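Delta-aminolevulinic acid dehydratase (Toxoplasma gondii ME49, PDB 3OBK) catalyses the condensation of two molecules of 5-aminolevulinic acid to porphobilinogen, an early step of tetrapyrrole synthesis, as an octamer of TIM-barrel subunits. Local coordinates at residues S44-P49 with Y332-A337; M287-V292 with A324-V329; I87-L92 with D128-A133; L35-L40 with V317-R322. All coordinates share one frame; numbering follows the deposited sequence.

Contact 1: S44-P49 with Y332-A337. With PBG (3-[5-(aminomethyl)-4-(carboxymethyl)-1H-pyrrol-3-yl]propanoic acid), chain L.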
# COMPACT_ATOMS: atom_id res chain seq x y z
N SER A 44 33.50 8.42 -2.85
CA SER A 44 32.95 9.40 -1.92
C SER A 44 31.65 8.93 -1.20
O SER A 44 31.08 9.69 -0.40
CB SER A 44 32.70 10.73 -2.62
OG SER A 44 31.59 10.67 -3.46
N SER A 45 31.22 7.69 -1.50
CA SER A 45 30.19 7.03 -0.73
C SER A 45 30.81 6.12 0.34
O SER A 45 30.08 5.50 1.12
CB SER A 45 29.25 6.21 -1.65
OG SER A 45 28.52 7.05 -2.57
N LEU A 46 32.13 6.07 0.44
CA LEU A 46 32.78 5.23 1.45
C LEU A 46 33.29 6.08 2.63
O LEU A 46 33.81 7.18 2.45
CB LEU A 46 33.94 4.45 0.84
CG LEU A 46 33.63 3.65 -0.44
CD1 LEU A 46 34.85 2.91 -0.98
CD2 LEU A 46 32.40 2.67 -0.26
N ILE A 47 33.11 5.54 3.84
CA ILE A 47 33.61 6.10 5.07
C ILE A 47 34.74 5.20 5.57
O ILE A 47 34.57 3.97 5.66
CB ILE A 47 32.50 6.16 6.15
CG1 ILE A 47 31.27 6.90 5.64
CG2 ILE A 47 32.98 6.84 7.34
CD1 ILE A 47 30.08 6.82 6.54
N TYR A 48 35.89 5.78 5.90
CA TYR A 48 37.06 5.00 6.28
C TYR A 48 37.28 5.11 7.79
O TYR A 48 37.53 6.21 8.30
CB TYR A 48 38.28 5.54 5.52
CG TYR A 48 39.57 4.75 5.64
CD1 TYR A 48 39.55 3.38 5.86
CD2 TYR A 48 40.81 5.36 5.46
CE1 TYR A 48 40.72 2.65 5.94
CE2 TYR A 48 42.00 4.62 5.52
CZ TYR A 48 41.94 3.26 5.76
OH TYR A 48 43.05 2.48 5.87
N PRO A 49 37.18 3.99 8.51
CA PRO A 49 37.33 4.09 9.95
C PRO A 49 38.74 3.76 10.43
O PRO A 49 39.30 2.73 10.04
CB PRO A 49 36.31 3.06 10.50
CG PRO A 49 35.67 2.42 9.31
CD PRO A 49 36.63 2.68 8.16
N TYR A 332 36.52 -0.81 6.53
CA TYR A 332 37.98 -0.80 6.69
C TYR A 332 38.67 -1.03 5.33
O TYR A 332 39.86 -0.76 5.19
CB TYR A 332 38.43 -1.79 7.77
CG TYR A 332 37.79 -1.49 9.10
CD1 TYR A 332 38.24 -0.46 9.89
CD2 TYR A 332 36.68 -2.21 9.54
CE1 TYR A 332 37.65 -0.17 11.08
CE2 TYR A 332 36.07 -1.94 10.73
CZ TYR A 332 36.55 -0.90 11.52
OH TYR A 332 35.92 -0.61 12.72
N TYR A 333 37.91 -1.48 4.33
CA TYR A 333 38.43 -1.56 2.94
C TYR A 333 38.26 -0.26 2.12
O TYR A 333 38.49 -0.27 0.92
CB TYR A 333 37.73 -2.70 2.18
CG TYR A 333 38.38 -4.03 2.34
CD1 TYR A 333 39.61 -4.32 1.77
CD2 TYR A 333 37.74 -5.03 3.04
CE1 TYR A 333 40.19 -5.58 1.92
CE2 TYR A 333 38.32 -6.29 3.20
CZ TYR A 333 39.53 -6.56 2.65
OH TYR A 333 40.06 -7.83 2.83
N ALA A 334 37.87 0.84 2.74
CA ALA A 334 37.51 2.05 1.99
C ALA A 334 38.68 2.53 1.18
O ALA A 334 38.57 2.73 -0.02
CB ALA A 334 37.04 3.12 2.91
N LYS A 335 39.84 2.68 1.82
CA LYS A 335 41.01 3.15 1.09
C LYS A 335 41.36 2.18 -0.02
O LYS A 335 41.68 2.57 -1.15
CB LYS A 335 42.21 3.33 2.02
CG LYS A 335 43.45 3.87 1.30
CD LYS A 335 44.67 3.96 2.20
CE LYS A 335 45.46 2.63 2.31
NZ LYS A 335 46.51 2.62 3.39
N GLU A 336 41.30 0.90 0.28
CA GLU A 336 41.76 -0.06 -0.69
C GLU A 336 40.82 -0.08 -1.88
O GLU A 336 41.27 -0.19 -3.02
CB GLU A 336 41.86 -1.43 -0.07
CG GLU A 336 42.84 -2.31 -0.81
CD GLU A 336 44.20 -2.25 -0.19
OE1 GLU A 336 44.35 -2.83 0.91
OE2 GLU A 336 45.08 -1.63 -0.79
N ALA A 337 39.52 0.06 -1.63
CA ALA A 337 38.56 0.06 -2.74
C ALA A 337 38.76 1.27 -3.66
O ALA A 337 38.78 1.15 -4.92
CB ALA A 337 37.10 0.01 -2.22
CHA PBG L . 31.45 1.19 20.45
C1A PBG L . 31.70 0.69 19.06
C2A PBG L . 31.84 -0.64 18.68
C3A PBG L . 32.05 -0.63 17.32
C4A PBG L . 31.95 0.69 16.90
NA PBG L . 31.76 1.47 17.97
C5A PBG L . 31.95 -1.87 19.56
C6A PBG L . 30.74 -2.28 20.27
O1A PBG L . 29.83 -1.41 20.41
O2A PBG L . 30.67 -3.42 20.79
C7A PBG L . 32.34 -1.81 16.48
C8A PBG L . 32.83 -1.56 15.10
C9A PBG L . 33.40 -2.69 14.35
O3A PBG L . 34.16 -2.42 13.43
O4A PBG L . 33.40 -3.86 14.77
N1 PBG L . 30.21 1.84 20.72

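Contact 2: M287-V292 with A324-V329. With PBG (3-[5-(aminomethyl)-4-(carboxymethyl)-1H-pyrrol-3-yl]propanoic acid), chain L.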
# COMPACT_ATOMS: atom_id res chain seq x y z
N MET A 287 20.84 6.67 4.61
CA MET A 287 21.20 5.43 5.26
C MET A 287 22.69 5.18 5.15
O MET A 287 23.30 5.44 4.14
CB MET A 287 20.46 4.26 4.61
CG MET A 287 18.94 4.21 4.77
SD MET A 287 18.32 4.43 6.44
CE MET A 287 18.94 2.99 7.30
N VAL A 288 23.24 4.65 6.23
CA VAL A 288 24.63 4.24 6.29
C VAL A 288 24.66 2.85 6.82
O VAL A 288 23.83 2.47 7.64
CB VAL A 288 25.48 5.20 7.21
CG1 VAL A 288 26.94 4.97 7.00
CG2 VAL A 288 25.16 6.65 6.92
N ALA A 289 25.58 2.05 6.32
CA ALA A 289 25.79 0.68 6.79
C ALA A 289 27.25 0.54 7.25
O ALA A 289 28.11 1.23 6.74
CB ALA A 289 25.46 -0.28 5.70
N TYR A 290 27.52 -0.32 8.22
CA TYR A 290 28.87 -0.52 8.73
C TYR A 290 29.32 -1.95 8.43
O TYR A 290 28.76 -2.92 8.96
CB TYR A 290 28.91 -0.27 10.22
CG TYR A 290 30.25 0.16 10.78
CD1 TYR A 290 31.41 -0.58 10.59
CD2 TYR A 290 30.35 1.31 11.55
CE1 TYR A 290 32.65 -0.16 11.15
CE2 TYR A 290 31.56 1.74 12.09
CZ TYR A 290 32.69 1.01 11.90
OH TYR A 290 33.85 1.49 12.48
N HIS A 291 30.33 -2.06 7.57
CA HIS A 291 31.04 -3.29 7.31
C HIS A 291 32.07 -3.47 8.43
O HIS A 291 33.16 -2.89 8.37
CB HIS A 291 31.73 -3.17 5.95
CG HIS A 291 32.25 -4.45 5.40
ND1 HIS A 291 33.46 -4.54 4.74
CD2 HIS A 291 31.73 -5.70 5.39
CE1 HIS A 291 33.65 -5.78 4.34
NE2 HIS A 291 32.61 -6.51 4.71
N VAL A 292 31.71 -4.25 9.45
CA VAL A 292 32.40 -4.20 10.73
C VAL A 292 33.65 -5.07 10.78
O VAL A 292 33.86 -5.94 9.94
CB VAL A 292 31.50 -4.63 11.89
CG1 VAL A 292 30.21 -3.84 11.88
CG2 VAL A 292 31.24 -6.14 11.85
N ALA A 324 21.25 -2.87 -1.54
CA ALA A 324 20.45 -3.03 -0.35
C ALA A 324 19.92 -1.72 0.23
O ALA A 324 18.96 -1.73 0.98
CB ALA A 324 21.26 -3.76 0.68
N GLY A 325 20.54 -0.59 -0.09
CA GLY A 325 19.98 0.74 0.25
C GLY A 325 20.94 1.65 1.00
O GLY A 325 20.53 2.63 1.55
N ALA A 326 22.22 1.32 1.05
CA ALA A 326 23.19 2.21 1.73
C ALA A 326 23.53 3.38 0.83
O ALA A 326 24.03 3.20 -0.29
CB ALA A 326 24.45 1.49 2.09
N ASP A 327 23.29 4.58 1.32
CA ASP A 327 23.86 5.73 0.69
C ASP A 327 25.36 5.75 0.93
O ASP A 327 26.13 5.99 0.00
CB ASP A 327 23.20 6.98 1.23
CG ASP A 327 21.74 7.01 0.91
OD1 ASP A 327 21.40 7.03 -0.30
OD2 ASP A 327 20.93 7.00 1.85
N ALA A 328 25.80 5.47 2.14
CA ALA A 328 27.25 5.44 2.45
C ALA A 328 27.53 4.15 3.15
O ALA A 328 26.63 3.61 3.81
CB ALA A 328 27.63 6.61 3.34
N VAL A 329 28.76 3.66 3.05
CA VAL A 329 29.19 2.44 3.75
C VAL A 329 30.45 2.75 4.53
O VAL A 329 31.40 3.25 3.98
CB VAL A 329 29.50 1.34 2.71
CG1 VAL A 329 29.90 0.06 3.39
CG2 VAL A 329 28.26 1.13 1.79
CHA PBG L . 31.45 1.19 20.45
C1A PBG L . 31.70 0.69 19.06
C2A PBG L . 31.84 -0.64 18.68
C3A PBG L . 32.05 -0.63 17.32
C4A PBG L . 31.95 0.69 16.90
NA PBG L . 31.76 1.47 17.97
C5A PBG L . 31.95 -1.87 19.56
C6A PBG L . 30.74 -2.28 20.27
O1A PBG L . 29.83 -1.41 20.41
O2A PBG L . 30.67 -3.42 20.79
C7A PBG L . 32.34 -1.81 16.48
C8A PBG L . 32.83 -1.56 15.10
C9A PBG L . 33.40 -2.69 14.35
O3A PBG L . 34.16 -2.42 13.43
O4A PBG L . 33.40 -3.86 14.77
N1 PBG L . 30.21 1.84 20.72

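Contact 3: I87-L92 with D128-A133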
# COMPACT_ATOMS: atom_id res chain seq x y z
N ILE A 87 38.48 9.40 -0.90
CA ILE A 87 37.69 9.19 0.30
C ILE A 87 37.59 10.54 0.93
O ILE A 87 38.58 11.24 1.06
CB ILE A 87 38.35 8.23 1.30
CG1 ILE A 87 38.58 6.85 0.67
CG2 ILE A 87 37.48 8.12 2.57
CD1 ILE A 87 37.28 6.06 0.41
N LYS A 88 36.41 10.94 1.32
CA LYS A 88 36.26 12.24 1.96
C LYS A 88 35.87 12.14 3.43
O LYS A 88 36.11 13.09 4.18
CB LYS A 88 35.29 13.14 1.16
CG LYS A 88 36.01 14.03 0.10
CD LYS A 88 35.63 13.72 -1.31
CE LYS A 88 36.05 14.85 -2.26
NZ LYS A 88 34.96 15.90 -2.48
N ALA A 89 35.34 10.99 3.86
CA ALA A 89 34.80 10.85 5.22
C ALA A 89 35.52 9.81 6.06
O ALA A 89 35.68 8.67 5.66
CB ALA A 89 33.33 10.52 5.16
N PHE A 90 35.88 10.20 7.26
CA PHE A 90 36.75 9.41 8.11
C PHE A 90 36.19 9.38 9.51
O PHE A 90 35.82 10.41 10.07
CB PHE A 90 38.16 10.01 8.15
CG PHE A 90 38.79 10.18 6.82
CD1 PHE A 90 39.64 9.23 6.33
CD2 PHE A 90 38.50 11.27 6.03
CE1 PHE A 90 40.21 9.37 5.09
CE2 PHE A 90 39.05 11.41 4.80
CZ PHE A 90 39.90 10.45 4.32
N MET A 91 36.14 8.20 10.07
CA MET A 91 35.54 7.98 11.38
C MET A 91 36.75 7.66 12.27
O MET A 91 37.63 6.92 11.86
CB MET A 91 34.56 6.81 11.22
CG MET A 91 33.51 6.59 12.27
SD MET A 91 32.34 5.26 11.72
CE MET A 91 30.96 6.14 10.99
N LEU A 92 36.80 8.24 13.47
CA LEU A 92 37.97 8.09 14.36
C LEU A 92 37.67 7.46 15.71
O LEU A 92 36.81 7.93 16.45
CB LEU A 92 38.63 9.44 14.64
CG LEU A 92 38.85 10.40 13.49
CD1 LEU A 92 39.46 11.64 14.10
CD2 LEU A 92 39.75 9.80 12.41
N ASP A 128 39.23 20.89 5.03
CA ASP A 128 37.93 20.50 4.49
C ASP A 128 37.60 19.01 4.70
O ASP A 128 36.62 18.50 4.13
CB ASP A 128 37.89 20.83 3.00
CG ASP A 128 38.88 20.01 2.17
OD1 ASP A 128 38.80 20.09 0.94
OD2 ASP A 128 39.73 19.29 2.74
N VAL A 129 38.40 18.29 5.50
CA VAL A 129 38.18 16.85 5.72
C VAL A 129 36.84 16.65 6.43
O VAL A 129 36.45 17.47 7.26
CB VAL A 129 39.36 16.18 6.56
CG1 VAL A 129 39.36 16.68 8.03
CG2 VAL A 129 39.31 14.63 6.50
N LEU A 130 36.14 15.57 6.10
CA LEU A 130 34.92 15.21 6.85
C LEU A 130 35.21 14.21 8.01
O LEU A 130 35.60 13.08 7.78
CB LEU A 130 33.89 14.64 5.89
CG LEU A 130 32.44 14.70 6.38
CD1 LEU A 130 32.00 16.15 6.44
CD2 LEU A 130 31.54 13.88 5.45
N LEU A 131 35.04 14.65 9.26
CA LEU A 131 35.33 13.81 10.42
C LEU A 131 34.09 13.40 11.19
O LEU A 131 33.25 14.22 11.52
CB LEU A 131 36.30 14.51 11.37
CG LEU A 131 37.60 15.03 10.75
CD1 LEU A 131 38.49 15.66 11.83
CD2 LEU A 131 38.33 13.92 9.97
N LEU A 132 33.98 12.11 11.47
CA LEU A 132 32.86 11.54 12.20
C LEU A 132 33.44 10.88 13.44
O LEU A 132 34.24 9.96 13.32
CB LEU A 132 32.15 10.47 11.35
CG LEU A 132 31.33 10.80 10.09
CD1 LEU A 132 32.12 11.74 9.14
CD2 LEU A 132 30.91 9.48 9.35
N ALA A 133 33.07 11.35 14.63
CA ALA A 133 33.63 10.85 15.89
C ALA A 133 32.57 10.00 16.56
O ALA A 133 31.41 10.38 16.60
CB ALA A 133 34.02 11.99 16.77

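Contact 4: L35-L40 with V317-R322. With EDO (1,2-ethanediol), chain Y; EDO (1,2-ethanediol), chain M.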
# COMPACT_ATOMS: atom_id res chain seq x y z
N LEU A 35 23.69 -0.40 -19.45
CA LEU A 35 22.50 0.41 -19.72
C LEU A 35 21.50 0.25 -18.62
O LEU A 35 20.82 1.21 -18.28
CB LEU A 35 21.81 0.04 -21.02
CG LEU A 35 22.10 0.73 -22.33
CD1 LEU A 35 20.86 0.51 -23.18
CD2 LEU A 35 22.41 2.21 -22.19
N VAL A 36 21.37 -0.97 -18.11
CA VAL A 36 20.31 -1.29 -17.16
C VAL A 36 20.77 -1.44 -15.70
O VAL A 36 19.96 -1.78 -14.85
CB VAL A 36 19.51 -2.61 -17.56
CG1 VAL A 36 19.18 -2.62 -19.03
CG2 VAL A 36 20.27 -3.86 -17.17
N GLN A 37 22.04 -1.17 -15.40
CA GLN A 37 22.61 -1.35 -14.06
C GLN A 37 21.99 -0.39 -13.05
O GLN A 37 22.02 0.80 -13.24
CB GLN A 37 24.12 -1.11 -14.14
CG GLN A 37 24.92 -1.26 -12.88
CD GLN A 37 26.42 -1.00 -13.07
OE1 GLN A 37 26.96 -1.18 -14.15
NE2 GLN A 37 27.10 -0.62 -11.99
N GLU A 38 21.43 -0.90 -11.98
CA GLU A 38 20.62 -0.09 -11.09
C GLU A 38 21.42 0.61 -10.01
O GLU A 38 20.92 1.52 -9.39
CB GLU A 38 19.58 -0.96 -10.38
CG GLU A 38 18.66 -1.82 -11.26
CD GLU A 38 17.78 -2.81 -10.43
OE1 GLU A 38 17.60 -2.55 -9.20
OE2 GLU A 38 17.31 -3.84 -10.98
N ASN A 39 22.62 0.13 -9.70
CA ASN A 39 23.40 0.70 -8.58
C ASN A 39 24.87 0.83 -8.94
O ASN A 39 25.41 0.04 -9.73
CB ASN A 39 23.23 -0.11 -7.31
CG ASN A 39 21.81 -0.06 -6.74
OD1 ASN A 39 21.48 0.85 -5.97
ND2 ASN A 39 20.97 -1.04 -7.11
N LEU A 40 25.50 1.85 -8.37
CA LEU A 40 26.87 2.26 -8.68
C LEU A 40 27.56 2.55 -7.35
O LEU A 40 26.93 3.01 -6.41
CB LEU A 40 26.85 3.53 -9.52
CG LEU A 40 26.36 3.36 -10.95
CD1 LEU A 40 26.03 4.71 -11.62
CD2 LEU A 40 27.38 2.60 -11.78
N VAL A 317 30.85 -6.92 -2.45
CA VAL A 317 30.33 -6.60 -1.16
C VAL A 317 29.87 -5.16 -1.16
O VAL A 317 28.75 -4.87 -0.80
CB VAL A 317 31.41 -6.87 -0.08
CG1 VAL A 317 31.08 -6.13 1.24
CG2 VAL A 317 31.56 -8.36 0.14
N LEU A 318 30.72 -4.26 -1.60
CA LEU A 318 30.35 -2.82 -1.62
C LEU A 318 29.14 -2.53 -2.53
O LEU A 318 28.25 -1.76 -2.17
CB LEU A 318 31.55 -1.97 -2.01
CG LEU A 318 32.80 -2.07 -1.12
CD1 LEU A 318 33.89 -1.18 -1.64
CD2 LEU A 318 32.47 -1.73 0.33
N LYS A 319 29.09 -3.18 -3.69
CA LYS A 319 27.94 -3.10 -4.55
C LYS A 319 26.69 -3.63 -3.85
O LYS A 319 25.63 -3.03 -3.98
CB LYS A 319 28.16 -3.88 -5.86
CG LYS A 319 27.09 -3.73 -6.90
CD LYS A 319 26.86 -2.29 -7.30
CE LYS A 319 28.01 -1.67 -8.05
NZ LYS A 319 28.21 -2.27 -9.43
N SER A 320 26.84 -4.71 -3.10
CA SER A 320 25.71 -5.25 -2.33
C SER A 320 25.14 -4.29 -1.26
O SER A 320 23.95 -4.15 -1.17
CB SER A 320 26.08 -6.61 -1.72
OG SER A 320 26.17 -7.60 -2.76
N PHE A 321 25.97 -3.60 -0.50
CA PHE A 321 25.49 -2.60 0.48
C PHE A 321 24.67 -1.50 -0.18
O PHE A 321 23.69 -0.96 0.36
CB PHE A 321 26.66 -1.90 1.15
CG PHE A 321 27.20 -2.62 2.29
CD1 PHE A 321 26.45 -2.75 3.45
CD2 PHE A 321 28.47 -3.16 2.24
CE1 PHE A 321 26.97 -3.45 4.52
CE2 PHE A 321 28.98 -3.82 3.31
CZ PHE A 321 28.24 -3.98 4.43
N ARG A 322 25.12 -1.17 -1.38
CA ARG A 322 24.55 -0.10 -2.12
C ARG A 322 23.20 -0.52 -2.71
O ARG A 322 22.23 0.20 -2.56
CB ARG A 322 25.58 0.28 -3.16
CG ARG A 322 25.47 1.65 -3.63
CD ARG A 322 26.39 2.72 -3.01
NE ARG A 322 26.08 3.84 -3.92
CZ ARG A 322 25.36 4.93 -3.66
NH1 ARG A 322 25.10 5.77 -4.64
NH2 ARG A 322 24.98 5.23 -2.45
C1 EDO Y . 22.60 5.09 -9.32
O1 EDO Y . 22.10 6.36 -9.76
C2 EDO Y . 23.11 5.23 -7.90
O2 EDO Y . 23.41 3.94 -7.39
C1 EDO M . 31.41 0.93 -14.70
O1 EDO M . 31.74 1.24 -16.06
C2 EDO M . 29.91 1.08 -14.41
O2 EDO M . 29.18 0.01 -15.01
O HOH W 1 19.80 1.25 -3.65

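Contact 1: S44-P49 with Y332-A337
Tyr48 meets Lys335 and Ala334 on the outer side of a TIM barrel, where helix 334-346, which follows the last strand, packs against the first strand, 46-53. The Tyr48 ring is swung alongside the helix because its CG stands anti to the backbone N (chi1 -172°). Lys335 CB then rests over one face, 4.0 Å from the centroid of the Tyr48 ring, a CH-pi contact placed toward the rim. A long aliphatic base suits this spot: CB rests on the ring while the chain beyond leads away, carrying NZ to salt bridges with Glu78 and Glu81. Glu78 also takes the Tyr48 hydroxyl. Ala334 CB lies 3.8 Å from Tyr48 CB and 4.0 Å from Leu46 CB, and so small a residue lets the first helical turn come close to the strand. Leu46 is extended at chi2 (180°) and reaches one turn further, with CD1 3.9 Å from Ala337 CB.

Pro49 and Tyr332 make a second CH-pi pair. Their side chains cross at about a right angle; Pro49 CG sits over one face of the Tyr332 ring, and Pro49 CB touches CE1 of that ring at 3.5 Å. The pyrrolidine lies against one face of the phenol, and Tyr290 OH bonds to its hydroxyl. In the ring plane, at its edge, Tyr332 OH donates a 2.6 Å hydrogen bond to the propionate oxygen O3A of the product porphobilinogen.

Contact 2: M287-V292 with A324-V329
Met287 and Asp327 are joined by a side-chain-to-backbone hydrogen bond that begins the pairing of strands 287-291 and 328-331, two parallel neighbours in the barrel. The Met287 N-H points almost straight at Asp327 OD2 (2.8 Å from N to OD2, 172° at the hydrogen), which accepts with its anti lone pair. Asp327 CG lies beside its own backbone N (chi1 -63°), a turn that brings the carboxylate up to the start of the other strand.

The remaining polar links are backbone ones. Met287 O receives Ala328 N at 3.2 Å and, weakly, Asp327 N; Ala289 N then donates to Ala328 O at 3.1 Å. CA-H...O contacts fill the intervals, Val288 CA to Ala328 O and Val329 CA to Ala289 O.

Apolar contacts are small and divided between the two faces. Val288 CG1 meets Ala328 CB at 4.1 Å on the side of Ile47, while Ala289 CB meets Ala326 CB, also at 4.1 Å, on the other. The small Ala289 and Ala326, with Val329 beside them, let Phe321 of helix 310-324 lie close to the sheet. Gly325, with its positive phi (127°), ends that helix in a Schellman motif, and its O touches Met287 CB.

At the end nearer the bound product, Tyr290 CE1 comes within 3.5 Å of O3A of porphobilinogen, and Val292 CB borders O4A. At the other end Asp327 OD2 also forms a salt bridge with Arg247 of a neighbouring subunit; with a donor N-H and an arginine on one oxygen, the carboxylate is probably held ionised.

Contact 3: I87-L92 with D128-A133
The CD2 and CE2 corner of the Phe90 ring overlaps Val129 CG2: Phe90 CD2 lies 3.5 Å from Val129 CG2, and the two side chains cross at about a right angle. Val129 CG2 is anti to its backbone N, which sends this methyl across to the phenyl group, and Leu130 O stands in the ring plane at the edge. A broad flat residue suits the position, since it must fill the space between the strand and a covering helix.

The opposite face of the sheet carries Ala89, Met91, Leu130 and Leu132. Ala89 CB touches Leu130 CD2 at 3.8 Å, the small residue accepting the branched one. Met91 is extended from a CG anti to the backbone N (chi1 -163°) and bends only at its end, so that CE meets Leu132 CD2 at 3.7 Å.

Between the faces runs a regular parallel ladder: Leu130 N to Lys88 O, Phe90 N to Leu130 O (2.9 Å), Leu132 N to Phe90 O (2.9 Å) and Leu92 N to Leu132 O. The strand segments are twisted by -28°, as the curl of a barrel wall requires.

Strands 89-95 and 130-135 are the two strands of a beta-alpha-beta unit. Its connecting helix, 114-125, covers Leu92 and Leu131, whereas helix 72-84 covers Phe90; strand 46-53 flanks the pair along 89-95, and strand 179-182 continues the sheet beyond 130-135.

Contact 4: L35-L40 with V317-R322
Three successive bends, at chi2, chi3 and chi4, each near +60°, curl Lys319 back over Asn39, bringing CE to 3.5 Å from Asn39 O. Arg322 turns at chi2 (98°), runs straight through chi3 and has its guanidinium rotated at chi4, which lays NE against Leu40 O at 2.8 Å. That hydrogen bond is 158° at the hydrogen, in the guanidinium plane and almost in line with the carbonyl. Arginine suits the place because NE can serve a loop carbonyl while NH2 makes a weak bond to Ala326 O.

Gln37, extended along its length, places NE2 2.9 Å from Asn39 O and thereby braces its own loop. Gln37 NE2 and Lys319 NZ are only 3.2 Å apart, yet both are donors; they share the terminal carboxylate OXT of Tyr356 from a second subunit, and NZ also bonds to Ser244 OG of a fourth. A water lies between Asn39 OD1 and Arg322 O, 2.9 Å from each, and Asn39 ND2 binds Ser244 O of the fourth subunit.

Segment 35-40 leads from the N-terminal helix 30-36 toward strand 46-53 and lies against helix 310-324, consistent with the N-terminal arm that embraces a neighbouring subunit in porphobilinogen synthase octamers.

How the contacts relate
All four contacts are buried; contacts 1 to 3 lie in the barrel, while contact 4, centred about 18 Å from the chain centre, lies where neighbouring subunits meet and keeps Asn39 and Arg322 partly exposed. Contacts 2 and 3 are parallel strand pairs ruled by backbone bonds, contact 2 with an added carboxylate bond; contact 1 has no hydrogen bond across it and rests on apolar and CH-pi contacts. Strand 46-53 stands between the two pairs: Ile47 N probably bonds to Val329 O, and Tyr48 to Ala89 and Met91. Only contacts 1 and 2 touch porphobilinogen. Helix 310-324 links contact 4 to contact 2 through Phe321 and to contact 1 through Leu318, while Lys319 and Arg322 meet segment 35-40.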